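Local coordinates for protein octopine dehydrogenase (Pecten maximus, PDB 3C7A) that catalyses the NADH-dependent reductive condensation of L-arginine with pyruvate to D-octopine, and the reverse oxidation of D-octopine with NAD(+), at residues H95-A103 with F121-L129. Numbering follows the deposited sequence.
Sequences HEGYFQAMA and FEFQCRDIL
Phe-99 fills a hole formed by Phe-121, Gln-124, Cys-125 and Ile-128, a knob-into-hole fit that dominates the tight side of this helix pair. Its CG lies anti to the carbonyl carbon, which directs the ring at helix 121-129. There Phe-99 CZ meets Phe-121 CZ at 3.9 Å with the ring planes 58° apart, while Cys-125 SG lies oblique to the Phe-99 ring, nearest its CE1. Ile-128 CD1 packs against Phe-99 CB at 3.8 Å. Phe-121 in turn points an edge at one face of His-95, offset toward its rim, with the planes at 85°, completing an aromatic cluster. Gln-124 separates this core from the solvent side: OE1 lies in the Phe-99 ring plane, 3.7 Å from CE2, and accepts a hydrogen bond from Arg-381. Gln-124 NE2 reaches the looser flank, where one water accepts from Glu-96 N and, weakly, from Gln-124 NE2, and another, 3.2 Å from Gln-124 NE2, bonds weakly to exposed Glu-96 OE2. At the far end the contact thins to Leu-129 CD2 against Ala-103 CB, 4.0 Å apart. The axes run 9.7 Å apart at 34°, and the helices flank parallel strand 111-114 in sequence, as expected for neighbouring helices of a Rossmann-type NAD-binding domain.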
ATOM      1  N   HIS A  95      -4.208  -7.712   7.218  1.00 14.62           N
ATOM      2  CA  HIS A  95      -4.957  -6.617   7.853  1.00 14.61           C
ATOM      3  C   HIS A  95      -6.246  -7.060   8.561  1.00 14.61           C
ATOM      4  O   HIS A  95      -6.581  -6.533   9.626  1.00 14.51           O
ATOM      5  CB  HIS A  95      -5.252  -5.482   6.858  1.00 14.54           C
ATOM      6  CG  HIS A  95      -4.048  -4.667   6.483  1.00 14.64           C
ATOM      7  ND1 HIS A  95      -4.012  -3.875   5.354  1.00 14.48           N
ATOM      8  CD2 HIS A  95      -2.839  -4.528   7.077  1.00 14.42           C
ATOM      9  CE1 HIS A  95      -2.836  -3.277   5.276  1.00 14.36           C
ATOM     10  NE2 HIS A  95      -2.104  -3.660   6.306  1.00 14.50           N
ATOM     11  N   GLU A  96      -6.957  -8.024   7.969  1.00 14.67           N
ATOM     12  CA  GLU A  96      -8.219  -8.545   8.528  1.00 14.84           C
ATOM     13  C   GLU A  96      -8.077  -9.042   9.972  1.00 14.74           C
ATOM     14  O   GLU A  96      -8.948  -8.789  10.809  1.00 14.75           O
ATOM     15  CB  GLU A  96      -8.798  -9.657   7.636  1.00 14.84           C
ATOM     16  CG  GLU A  96     -10.209 -10.117   8.026  1.00 15.08           C
ATOM     17  CD  GLU A  96     -10.705 -11.320   7.229  1.00 15.37           C
ATOM     18  OE1 GLU A  96      -9.965 -12.320   7.108  1.00 16.47           O
ATOM     19  OE2 GLU A  96     -11.849 -11.272   6.734  1.00 15.92           O
ATOM     20  N   GLY A  97      -6.978  -9.743  10.249  1.00 14.63           N
ATOM     21  CA  GLY A  97      -6.702 -10.292  11.579  1.00 14.52           C
ATOM     22  C   GLY A  97      -6.523  -9.255  12.676  1.00 14.47           C
ATOM     23  O   GLY A  97      -6.965  -9.466  13.808  1.00 14.24           O
ATOM     24  N   TYR A  98      -5.876  -8.138  12.343  1.00 14.46           N
ATOM     25  CA  TYR A  98      -5.625  -7.065  13.311  1.00 14.55           C
ATOM     26  C   TYR A  98      -6.870  -6.237  13.657  1.00 14.50           C
ATOM     27  O   TYR A  98      -7.040  -5.835  14.811  1.00 14.47           O
ATOM     28  CB  TYR A  98      -4.463  -6.164  12.857  1.00 14.55           C
ATOM     29  CG  TYR A  98      -3.102  -6.826  12.978  1.00 14.62           C
ATOM     30  CD1 TYR A  98      -2.461  -6.931  14.215  1.00 14.62           C
ATOM     31  CD2 TYR A  98      -2.462  -7.356  11.858  1.00 14.59           C
ATOM     32  CE1 TYR A  98      -1.214  -7.544  14.333  1.00 14.62           C
ATOM     33  CE2 TYR A  98      -1.213  -7.973  11.964  1.00 14.58           C
ATOM     34  CZ  TYR A  98      -0.597  -8.062  13.203  1.00 14.71           C
ATOM     35  OH  TYR A  98       0.634  -8.671  13.313  1.00 14.88           O
ATOM     36  N   PHE A  99      -7.730  -5.991  12.666  1.00 14.54           N
ATOM     37  CA  PHE A  99      -9.002  -5.283  12.889  1.00 14.66           C
ATOM     38  C   PHE A  99      -9.954  -6.054  13.817  1.00 14.83           C
ATOM     39  O   PHE A  99     -10.612  -5.455  14.674  1.00 14.84           O
ATOM     40  CB  PHE A  99      -9.710  -4.963  11.561  1.00 14.59           C
ATOM     41  CG  PHE A  99      -9.120  -3.791  10.802  1.00 14.38           C
ATOM     42  CD1 PHE A  99      -8.906  -2.563  11.427  1.00 14.23           C
ATOM     43  CD2 PHE A  99      -8.817  -3.910   9.447  1.00 14.32           C
ATOM     44  CE1 PHE A  99      -8.373  -1.481  10.722  1.00 14.10           C
ATOM     45  CE2 PHE A  99      -8.287  -2.833   8.731  1.00 14.38           C
ATOM     46  CZ  PHE A  99      -8.064  -1.615   9.371  1.00 14.21           C
ATOM     47  N   GLN A 100     -10.022  -7.374  13.641  1.00 14.96           N
ATOM     48  CA  GLN A 100     -10.861  -8.243  14.477  1.00 15.26           C
ATOM     49  C   GLN A 100     -10.395  -8.293  15.939  1.00 15.18           C
ATOM     50  O   GLN A 100     -11.220  -8.313  16.855  1.00 15.12           O
ATOM     51  CB  GLN A 100     -10.930  -9.662  13.896  1.00 15.23           C
ATOM     52  CG  GLN A 100     -11.828  -9.806  12.663  1.00 15.60           C
ATOM     53  CD  GLN A 100     -11.757 -11.187  12.013  1.00 15.85           C
ATOM     54  OE1 GLN A 100     -12.695 -11.611  11.334  1.00 16.93           O
ATOM     55  NE2 GLN A 100     -10.645 -11.889  12.210  1.00 16.82           N
ATOM     56  N   ALA A 101      -9.078  -8.305  16.143  1.00 15.27           N
ATOM     57  CA  ALA A 101      -8.490  -8.418  17.482  1.00 15.32           C
ATOM     58  C   ALA A 101      -8.607  -7.145  18.332  1.00 15.40           C
ATOM     59  O   ALA A 101      -8.758  -7.227  19.554  1.00 15.37           O
ATOM     60  CB  ALA A 101      -7.035  -8.863  17.387  1.00 15.31           C
ATOM     61  N   MET A 102      -8.538  -5.981  17.684  1.00 15.44           N
ATOM     62  CA  MET A 102      -8.534  -4.688  18.385  1.00 15.49           C
ATOM     63  C   MET A 102      -9.929  -4.158  18.749  1.00 15.50           C
ATOM     64  O   MET A 102     -10.057  -3.277  19.604  1.00 15.45           O
ATOM     65  CB  MET A 102      -7.766  -3.631  17.571  1.00 15.43           C
ATOM     66  CG  MET A 102      -8.514  -3.092  16.345  1.00 15.52           C
ATOM     67  SD  MET A 102      -7.732  -1.666  15.551  1.00 15.56           S
ATOM     68  CE  MET A 102      -6.352  -2.446  14.712  1.00 15.26           C
ATOM     69  N   ALA A 103     -10.961  -4.703  18.103  1.00 15.53           N
ATOM     70  CA  ALA A 103     -12.338  -4.187  18.208  1.00 15.57           C
ATOM     71  C   ALA A 103     -12.880  -3.917  19.629  1.00 15.64           C
ATOM     72  O   ALA A 103     -13.430  -2.839  19.868  1.00 15.62           O
ATOM     73  CB  ALA A 103     -13.311  -5.067  17.405  1.00 15.62           C
ATOM     74  N   PHE A 121      -8.700   0.015   2.138  1.00 12.33           N
ATOM     75  CA  PHE A 121      -8.415   0.104   3.578  1.00 12.33           C
ATOM     76  C   PHE A 121      -9.609   0.615   4.400  1.00 12.40           C
ATOM     77  O   PHE A 121      -9.944   0.040   5.442  1.00 12.31           O
ATOM     78  CB  PHE A 121      -7.184   1.003   3.796  1.00 12.21           C
ATOM     79  CG  PHE A 121      -6.611   0.956   5.194  1.00 12.23           C
ATOM     80  CD1 PHE A 121      -6.861   1.988   6.098  1.00 11.97           C
ATOM     81  CD2 PHE A 121      -5.793  -0.100   5.596  1.00 12.07           C
ATOM     82  CE1 PHE A 121      -6.320   1.962   7.388  1.00 12.12           C
ATOM     83  CE2 PHE A 121      -5.248  -0.139   6.884  1.00 12.21           C
ATOM     84  CZ  PHE A 121      -5.512   0.896   7.781  1.00 12.24           C
ATOM     85  N   GLU A 122     -10.245   1.683   3.918  1.00 12.46           N
ATOM     86  CA  GLU A 122     -11.343   2.345   4.635  1.00 12.55           C
ATOM     87  C   GLU A 122     -12.647   1.536   4.662  1.00 12.59           C
ATOM     88  O   GLU A 122     -13.358   1.540   5.673  1.00 12.47           O
ATOM     89  CB  GLU A 122     -11.604   3.750   4.067  1.00 12.57           C
ATOM     90  CG  GLU A 122     -10.446   4.747   4.233  1.00 12.53           C
ATOM     91  CD  GLU A 122      -9.455   4.736   3.070  1.00 12.59           C
ATOM     92  OE1 GLU A 122      -9.563   3.864   2.180  1.00 12.41           O
ATOM     93  OE2 GLU A 122      -8.562   5.612   3.044  1.00 12.41           O
ATOM     94  N   PHE A 123     -12.960   0.854   3.557  1.00 12.62           N
ATOM     95  CA  PHE A 123     -14.166   0.013   3.474  1.00 12.70           C
ATOM     96  C   PHE A 123     -14.126  -1.149   4.474  1.00 12.69           C
ATOM     97  O   PHE A 123     -15.145  -1.478   5.095  1.00 12.53           O
ATOM     98  CB  PHE A 123     -14.385  -0.540   2.052  1.00 12.75           C
ATOM     99  CG  PHE A 123     -14.438   0.516   0.966  1.00 12.92           C
ATOM    100  CD1 PHE A 123     -15.146   1.705   1.146  1.00 12.91           C
ATOM    101  CD2 PHE A 123     -13.805   0.294  -0.257  1.00 13.08           C
ATOM    102  CE1 PHE A 123     -15.196   2.671   0.135  1.00 12.99           C
ATOM    103  CE2 PHE A 123     -13.852   1.251  -1.277  1.00 13.46           C
ATOM    104  CZ  PHE A 123     -14.550   2.443  -1.079  1.00 13.14           C
ATOM    105  N   GLN A 124     -12.947  -1.757   4.620  1.00 12.68           N
ATOM    106  CA  GLN A 124     -12.726  -2.897   5.521  1.00 12.73           C
ATOM    107  C   GLN A 124     -12.859  -2.509   7.001  1.00 12.90           C
ATOM    108  O   GLN A 124     -13.464  -3.244   7.786  1.00 12.76           O
ATOM    109  CB  GLN A 124     -11.351  -3.530   5.245  1.00 12.73           C
ATOM    110  CG  GLN A 124     -11.057  -4.822   6.016  1.00 12.52           C
ATOM    111  CD  GLN A 124      -9.720  -5.455   5.636  1.00 12.62           C
ATOM    112  OE1 GLN A 124      -8.681  -4.790   5.612  1.00 12.02           O
ATOM    113  NE2 GLN A 124      -9.744  -6.753   5.346  1.00 12.39           N
ATOM    114  N   CYS A 125     -12.291  -1.357   7.364  1.00 13.06           N
ATOM    115  CA  CYS A 125     -12.354  -0.825   8.732  1.00 13.29           C
ATOM    116  C   CYS A 125     -13.795  -0.543   9.180  1.00 13.50           C
ATOM    117  O   CYS A 125     -14.168  -0.847  10.318  1.00 13.42           O
ATOM    118  CB  CYS A 125     -11.496   0.444   8.849  1.00 13.34           C
ATOM    119  SG  CYS A 125     -11.298   1.119  10.529  1.00 13.20           S
ATOM    120  N   ARG A 126     -14.595   0.025   8.275  1.00 13.71           N
ATOM    121  CA  ARG A 126     -16.001   0.348   8.546  1.00 13.97           C
ATOM    122  C   ARG A 126     -16.855  -0.899   8.817  1.00 14.15           C
ATOM    123  O   ARG A 126     -17.705  -0.891   9.712  1.00 14.17           O
ATOM    124  CB  ARG A 126     -16.600   1.164   7.391  1.00 13.97           C
ATOM    125  CG  ARG A 126     -16.230   2.650   7.395  1.00 14.23           C
ATOM    126  CD  ARG A 126     -16.615   3.329   6.079  1.00 14.02           C
ATOM    127  NE  ARG A 126     -16.641   4.790   6.191  1.00 14.51           N
ATOM    128  CZ  ARG A 126     -16.704   5.632   5.160  1.00 14.86           C
ATOM    129  NH1 ARG A 126     -16.738   5.177   3.911  1.00 14.97           N
ATOM    130  NH2 ARG A 126     -16.726   6.940   5.377  1.00 14.86           N
ATOM    131  N   ASP A 127     -16.618  -1.960   8.046  1.00 14.29           N
ATOM    132  CA  ASP A 127     -17.376  -3.213   8.163  1.00 14.56           C
ATOM    133  C   ASP A 127     -17.156  -3.932   9.501  1.00 14.74           C
ATOM    134  O   ASP A 127     -18.110  -4.419  10.112  1.00 14.73           O
ATOM    135  CB  ASP A 127     -17.040  -4.154   6.996  1.00 14.51           C
ATOM    136  CG  ASP A 127     -17.867  -5.434   7.010  1.00 14.68           C
ATOM    137  OD1 ASP A 127     -19.064  -5.384   6.653  1.00 14.36           O
ATOM    138  OD2 ASP A 127     -17.313  -6.495   7.369  1.00 14.45           O
ATOM    139  N   ILE A 128     -15.902  -3.988   9.948  1.00 14.93           N
ATOM    140  CA  ILE A 128     -15.530  -4.760  11.139  1.00 15.23           C
ATOM    141  C   ILE A 128     -15.786  -4.009  12.459  1.00 15.47           C
ATOM    142  O   ILE A 128     -16.245  -4.614  13.434  1.00 15.44           O
ATOM    143  CB  ILE A 128     -14.064  -5.296  11.041  1.00 15.23           C
ATOM    144  CG1 ILE A 128     -13.923  -6.223   9.823  1.00 15.17           C
ATOM    145  CG2 ILE A 128     -13.656  -6.044  12.313  1.00 15.18           C
ATOM    146  CD1 ILE A 128     -12.489  -6.518   9.401  1.00 15.30           C
ATOM    147  N   LEU A 129     -15.512  -2.703  12.485  1.00 15.70           N
ATOM    148  CA  LEU A 129     -15.680  -1.900  13.707  1.00 16.01           C
ATOM    149  C   LEU A 129     -17.112  -1.410  13.964  1.00 16.16           C
ATOM    150  O   LEU A 129     -17.481  -1.155  15.114  1.00 16.18           O
ATOM    151  CB  LEU A 129     -14.700  -0.715  13.740  1.00 16.02           C
ATOM    152  CG  LEU A 129     -13.193  -0.971  13.891  1.00 16.26           C
ATOM    153  CD1 LEU A 129     -12.444   0.347  14.038  1.00 16.37           C
ATOM    154  CD2 LEU A 129     -12.874  -1.889  15.066  1.00 16.83           C
TER
HETATM  155  O   HOH W   1      -6.929  -8.405   4.781  1.00  6.86           O
HETATM  156  O   HOH W   2     -12.430  -8.457   5.081  1.00 24.32           O